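Structural polyprotein, VP1 (Israeli acute paralysis virus, PDB 5CDD) probably serves as a structural subunit of the viral capsid, being the VP1 part of the longer structural polyprotein. Local coordinates at residues A[83-97]-A[180-194]. Residues are numbered along the deposited sequence; the frame is centred on the assembly and turned at random.
Sequences YLYRFYRGGRRYKFF and VARAGNDDFTFGWMI
Strand 92-97 runs antiparallel to 180-184 at 162°, axes 4.5 Å apart, and strand 87-89 pairs likewise with 189-191; between these two ladders the register slips by two residues. At one end the successive residues Arg-86 and Phe-87 lie opposite the single Gly-191, forming a classic beta bulge in which Gly-191 O takes the amide of Phe-87 and, weakly, that of Arg-86. The slip is absorbed by the type I turn Asn-185 to Phe-188: the side-chain carbonyl of asparagine can curl back to receive amides, and Asn-185 OD1 weakly accepts those of Asp-187 and Phe-188, while Asn-185 N bonds to Gly-91 O from above its carbonyl plane. Gly-90 has a positive phi of 114°, with backbone angles that would press a CB against the preceding carbonyl O, which favours glycine.

Phe-188, its CG anti to the backbone N (chi1 -170°), reaches back over this break. Its CE1 sits over the centre of the Arg-92 guanidinium, 3.7 Å from NH2, though the two planes are well tilted. One guanidinium face is thus covered by Phe-188, while NH2 lies over the centre of the Tyr-88 ring; Tyr-88 OH bonds to Asp-165. Next door, the Tyr-85 and Phe-190 rings are nearly parallel but slid apart, Tyr-85 CD2 meeting Phe-190 CB at 3.4 Å. The methyl CD1 of Ile-194 covers one guanidinium face of Arg-86, whose NH1 binds Arg-106 O of a neighbouring chain. Toward the other end, Phe-96 CD2 touches Val-180 CG2 at 3.8 Å, and Tyr-94 lies alongside Arg-182, which forms salt bridges with Asp-71 and Asp-76.

This pairing joins strand 87-98 to 176-184 and 189-191 within one sheet of the jelly-roll beta sandwich expected for a picornavirus-like capsid protein.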
# COMPACT_ATOMS: atom_id res chain seq x y z
N TYR A 83 36.71 -14.18 28.40
CA TYR A 83 37.30 -14.89 29.53
C TYR A 83 36.34 -15.83 30.26
O TYR A 83 36.76 -16.65 31.07
CB TYR A 83 37.89 -13.89 30.52
CG TYR A 83 39.31 -13.47 30.18
CD1 TYR A 83 40.38 -14.33 30.38
CD2 TYR A 83 39.57 -12.19 29.67
CE1 TYR A 83 41.69 -13.94 30.08
CE2 TYR A 83 40.88 -11.80 29.37
CZ TYR A 83 41.93 -12.68 29.58
OH TYR A 83 43.22 -12.29 29.30
N LEU A 84 35.04 -15.72 29.96
CA LEU A 84 34.03 -16.57 30.59
C LEU A 84 33.70 -17.80 29.75
O LEU A 84 32.97 -18.68 30.20
CB LEU A 84 32.74 -15.78 30.83
CG LEU A 84 32.77 -14.60 31.80
CD1 LEU A 84 31.41 -13.92 31.81
CD2 LEU A 84 33.12 -15.09 33.19
N TYR A 85 34.25 -17.87 28.54
CA TYR A 85 33.98 -18.98 27.63
C TYR A 85 35.27 -19.56 27.05
O TYR A 85 36.35 -19.00 27.25
CB TYR A 85 33.07 -18.50 26.50
CG TYR A 85 31.79 -17.88 27.01
CD1 TYR A 85 30.70 -18.67 27.36
CD2 TYR A 85 31.69 -16.50 27.19
CE1 TYR A 85 29.54 -18.11 27.87
CE2 TYR A 85 30.53 -15.92 27.71
CZ TYR A 85 29.46 -16.74 28.05
OH TYR A 85 28.32 -16.18 28.58
N ARG A 86 35.16 -20.67 26.33
CA ARG A 86 36.33 -21.31 25.74
C ARG A 86 36.39 -21.24 24.22
O ARG A 86 37.46 -21.30 23.63
CB ARG A 86 36.40 -22.78 26.17
CG ARG A 86 37.65 -23.51 25.67
CD ARG A 86 38.90 -22.94 26.32
NE ARG A 86 38.98 -23.27 27.74
CZ ARG A 86 39.72 -22.61 28.63
NH1 ARG A 86 40.45 -21.57 28.24
NH2 ARG A 86 39.74 -22.99 29.90
N PHE A 87 35.23 -21.12 23.58
CA PHE A 87 35.17 -21.07 22.12
C PHE A 87 34.43 -19.84 21.61
O PHE A 87 33.64 -19.23 22.33
CB PHE A 87 34.45 -22.31 21.58
CG PHE A 87 35.13 -23.60 21.92
CD1 PHE A 87 36.23 -24.04 21.19
CD2 PHE A 87 34.67 -24.39 22.97
CE1 PHE A 87 36.86 -25.25 21.50
CE2 PHE A 87 35.29 -25.59 23.29
CZ PHE A 87 36.39 -26.02 22.55
N TYR A 88 34.70 -19.48 20.35
CA TYR A 88 34.04 -18.35 19.72
C TYR A 88 33.58 -18.81 18.34
O TYR A 88 33.99 -19.87 17.86
CB TYR A 88 34.97 -17.14 19.61
CG TYR A 88 36.04 -17.21 18.54
CD1 TYR A 88 35.73 -17.04 17.19
CD2 TYR A 88 37.38 -17.41 18.88
CE1 TYR A 88 36.72 -17.06 16.21
CE2 TYR A 88 38.37 -17.43 17.91
CZ TYR A 88 38.04 -17.25 16.58
OH TYR A 88 39.03 -17.27 15.62
N ARG A 89 32.72 -18.02 17.70
CA ARG A 89 32.20 -18.39 16.40
C ARG A 89 31.49 -17.22 15.75
O ARG A 89 30.72 -16.52 16.40
CB ARG A 89 31.24 -19.57 16.59
CG ARG A 89 30.51 -20.01 15.35
CD ARG A 89 29.09 -19.48 15.33
NE ARG A 89 28.29 -20.24 14.37
CZ ARG A 89 27.01 -20.00 14.11
NH1 ARG A 89 26.37 -19.02 14.73
NH2 ARG A 89 26.36 -20.76 13.23
N GLY A 90 31.76 -17.00 14.47
CA GLY A 90 31.13 -15.89 13.76
C GLY A 90 32.13 -14.83 13.34
O GLY A 90 33.30 -14.87 13.73
N GLY A 91 31.67 -13.88 12.53
CA GLY A 91 32.53 -12.81 12.04
C GLY A 91 32.81 -11.70 13.04
O GLY A 91 32.39 -11.77 14.19
N ARG A 92 33.52 -10.68 12.57
CA ARG A 92 33.90 -9.54 13.41
C ARG A 92 33.79 -8.22 12.64
O ARG A 92 33.92 -8.18 11.42
CB ARG A 92 35.33 -9.73 13.91
CG ARG A 92 35.52 -10.98 14.75
CD ARG A 92 36.94 -11.52 14.62
NE ARG A 92 37.16 -12.72 15.42
CZ ARG A 92 37.30 -12.72 16.74
NH1 ARG A 92 37.26 -11.58 17.42
NH2 ARG A 92 37.50 -13.86 17.39
N ARG A 93 33.56 -7.13 13.38
CA ARG A 93 33.45 -5.81 12.78
C ARG A 93 34.43 -4.84 13.42
O ARG A 93 34.70 -4.92 14.62
CB ARG A 93 32.02 -5.27 12.95
CG ARG A 93 31.00 -5.96 12.07
CD ARG A 93 29.58 -5.55 12.44
NE ARG A 93 28.60 -6.11 11.52
CZ ARG A 93 27.29 -6.11 11.72
NH1 ARG A 93 26.80 -5.59 12.83
NH2 ARG A 93 26.47 -6.64 10.83
N TYR A 94 34.96 -3.92 12.61
CA TYR A 94 35.91 -2.93 13.10
C TYR A 94 35.59 -1.55 12.55
O TYR A 94 35.09 -1.41 11.43
CB TYR A 94 37.34 -3.29 12.69
CG TYR A 94 37.84 -4.62 13.19
CD1 TYR A 94 37.59 -5.80 12.49
CD2 TYR A 94 38.58 -4.71 14.37
CE1 TYR A 94 38.07 -7.03 12.94
CE2 TYR A 94 39.06 -5.93 14.84
CZ TYR A 94 38.80 -7.09 14.12
OH TYR A 94 39.27 -8.30 14.58
N LYS A 95 35.87 -0.52 13.34
CA LYS A 95 35.66 0.86 12.92
C LYS A 95 36.91 1.64 13.29
O LYS A 95 37.34 1.65 14.45
CB LYS A 95 34.44 1.47 13.62
CG LYS A 95 33.12 0.81 13.27
CD LYS A 95 31.95 1.70 13.66
CE LYS A 95 30.63 0.94 13.56
NZ LYS A 95 30.46 0.27 12.24
N PHE A 96 37.51 2.29 12.30
CA PHE A 96 38.71 3.08 12.53
C PHE A 96 38.41 4.56 12.36
O PHE A 96 38.18 5.02 11.25
CB PHE A 96 39.82 2.66 11.57
CG PHE A 96 40.10 1.18 11.56
CD1 PHE A 96 39.29 0.31 10.84
CD2 PHE A 96 41.16 0.66 12.30
CE1 PHE A 96 39.54 -1.07 10.84
CE2 PHE A 96 41.41 -0.72 12.32
CZ PHE A 96 40.60 -1.58 11.59
N PHE A 97 38.40 5.29 13.47
CA PHE A 97 38.15 6.72 13.43
C PHE A 97 39.47 7.45 13.27
O PHE A 97 40.27 7.53 14.20
CB PHE A 97 37.46 7.18 14.71
CG PHE A 97 36.17 6.47 15.00
CD1 PHE A 97 36.17 5.18 15.52
CD2 PHE A 97 34.95 7.10 14.77
CE1 PHE A 97 34.97 4.52 15.79
CE2 PHE A 97 33.75 6.44 15.03
CZ PHE A 97 33.76 5.15 15.55
N VAL A 180 40.44 2.87 17.44
CA VAL A 180 39.88 1.61 16.97
C VAL A 180 38.79 1.07 17.90
O VAL A 180 38.99 0.94 19.11
CB VAL A 180 40.98 0.55 16.81
CG1 VAL A 180 40.41 -0.71 16.19
CG2 VAL A 180 42.11 1.09 15.96
N ALA A 181 37.64 0.77 17.31
CA ALA A 181 36.51 0.22 18.05
C ALA A 181 36.05 -1.04 17.32
O ALA A 181 35.99 -1.05 16.09
CB ALA A 181 35.38 1.23 18.11
N ARG A 182 35.74 -2.09 18.07
CA ARG A 182 35.30 -3.33 17.44
C ARG A 182 34.05 -3.93 18.07
O ARG A 182 33.53 -3.43 19.07
CB ARG A 182 36.42 -4.38 17.50
CG ARG A 182 36.74 -4.85 18.90
CD ARG A 182 37.70 -6.02 18.88
NE ARG A 182 38.06 -6.44 20.24
CZ ARG A 182 38.87 -7.45 20.52
NH1 ARG A 182 39.42 -8.16 19.54
NH2 ARG A 182 39.14 -7.75 21.78
N ALA A 183 33.58 -5.00 17.44
CA ALA A 183 32.39 -5.73 17.88
C ALA A 183 32.31 -6.94 16.96
O ALA A 183 33.07 -7.05 16.00
CB ALA A 183 31.15 -4.87 17.72
N GLY A 184 31.40 -7.86 17.26
CA GLY A 184 31.25 -9.03 16.41
C GLY A 184 30.19 -8.74 15.37
O GLY A 184 29.42 -7.80 15.52
N ASN A 185 30.15 -9.53 14.29
CA ASN A 185 29.13 -9.30 13.28
C ASN A 185 27.83 -9.86 13.85
O ASN A 185 27.79 -10.25 15.02
CB ASN A 185 29.52 -9.99 11.95
CG ASN A 185 29.40 -11.49 12.01
OD1 ASN A 185 29.45 -12.10 13.08
ND2 ASN A 185 29.27 -12.11 10.84
N ASP A 186 26.77 -9.89 13.06
CA ASP A 186 25.49 -10.36 13.56
C ASP A 186 25.43 -11.87 13.85
O ASP A 186 24.38 -12.39 14.24
CB ASP A 186 24.37 -9.95 12.59
CG ASP A 186 23.06 -9.63 13.30
OD1 ASP A 186 23.10 -8.91 14.33
OD2 ASP A 186 22.00 -10.08 12.82
N ASP A 187 26.55 -12.56 13.69
CA ASP A 187 26.61 -14.00 13.95
C ASP A 187 27.61 -14.37 15.05
O ASP A 187 27.62 -15.50 15.53
CB ASP A 187 27.00 -14.77 12.67
CG ASP A 187 25.92 -14.73 11.60
OD1 ASP A 187 24.75 -15.06 11.92
OD2 ASP A 187 26.24 -14.37 10.45
N PHE A 188 28.44 -13.41 15.44
CA PHE A 188 29.46 -13.65 16.46
C PHE A 188 28.90 -13.98 17.84
O PHE A 188 27.99 -13.31 18.33
CB PHE A 188 30.38 -12.44 16.58
CG PHE A 188 31.59 -12.69 17.44
CD1 PHE A 188 32.69 -13.37 16.94
CD2 PHE A 188 31.59 -12.30 18.78
CE1 PHE A 188 33.78 -13.66 17.75
CE2 PHE A 188 32.68 -12.59 19.60
CZ PHE A 188 33.77 -13.27 19.08
N THR A 189 29.48 -15.00 18.46
CA THR A 189 29.07 -15.43 19.79
C THR A 189 30.14 -16.31 20.44
O THR A 189 31.00 -16.86 19.76
CB THR A 189 27.74 -16.24 19.74
OG1 THR A 189 27.31 -16.54 21.07
CG2 THR A 189 27.95 -17.54 18.98
N PHE A 190 30.07 -16.41 21.76
CA PHE A 190 30.99 -17.25 22.53
C PHE A 190 30.22 -18.48 22.95
O PHE A 190 28.98 -18.47 22.97
CB PHE A 190 31.50 -16.52 23.77
CG PHE A 190 32.41 -15.36 23.48
CD1 PHE A 190 33.54 -15.54 22.70
CD2 PHE A 190 32.14 -14.09 23.98
CE1 PHE A 190 34.39 -14.48 22.42
CE2 PHE A 190 32.99 -13.02 23.70
CZ PHE A 190 34.11 -13.22 22.92
N GLY A 191 30.93 -19.54 23.31
CA GLY A 191 30.27 -20.77 23.72
C GLY A 191 31.06 -21.60 24.70
O GLY A 191 32.28 -21.47 24.79
N TRP A 192 30.35 -22.46 25.42
CA TRP A 192 30.97 -23.33 26.42
C TRP A 192 31.52 -22.68 27.68
O TRP A 192 32.70 -22.80 28.00
CB TRP A 192 32.10 -24.16 25.80
CG TRP A 192 32.18 -25.55 26.35
CD1 TRP A 192 32.29 -25.92 27.66
CD2 TRP A 192 32.17 -26.77 25.59
NE1 TRP A 192 32.35 -27.29 27.77
CE2 TRP A 192 32.27 -27.83 26.51
CE3 TRP A 192 32.08 -27.06 24.22
CZ2 TRP A 192 32.29 -29.17 26.11
CZ3 TRP A 192 32.10 -28.39 23.82
CH2 TRP A 192 32.20 -29.43 24.77
N MET A 193 30.64 -21.98 28.39
CA MET A 193 31.00 -21.28 29.61
C MET A 193 31.91 -21.99 30.60
O MET A 193 31.73 -23.17 30.89
CB MET A 193 29.73 -20.83 30.33
CG MET A 193 29.97 -19.98 31.56
SD MET A 193 28.43 -19.72 32.45
CE MET A 193 27.80 -18.33 31.56
N ILE A 194 32.89 -21.25 31.11
CA ILE A 194 33.84 -21.79 32.07
C ILE A 194 33.95 -20.84 33.27
O ILE A 194 33.13 -19.95 33.44
CB ILE A 194 35.24 -21.97 31.43
CG1 ILE A 194 35.69 -20.66 30.78
CG2 ILE A 194 35.19 -23.09 30.40
CD1 ILE A 194 37.05 -20.74 30.13
O HOH W 1 27.82 -5.42 15.55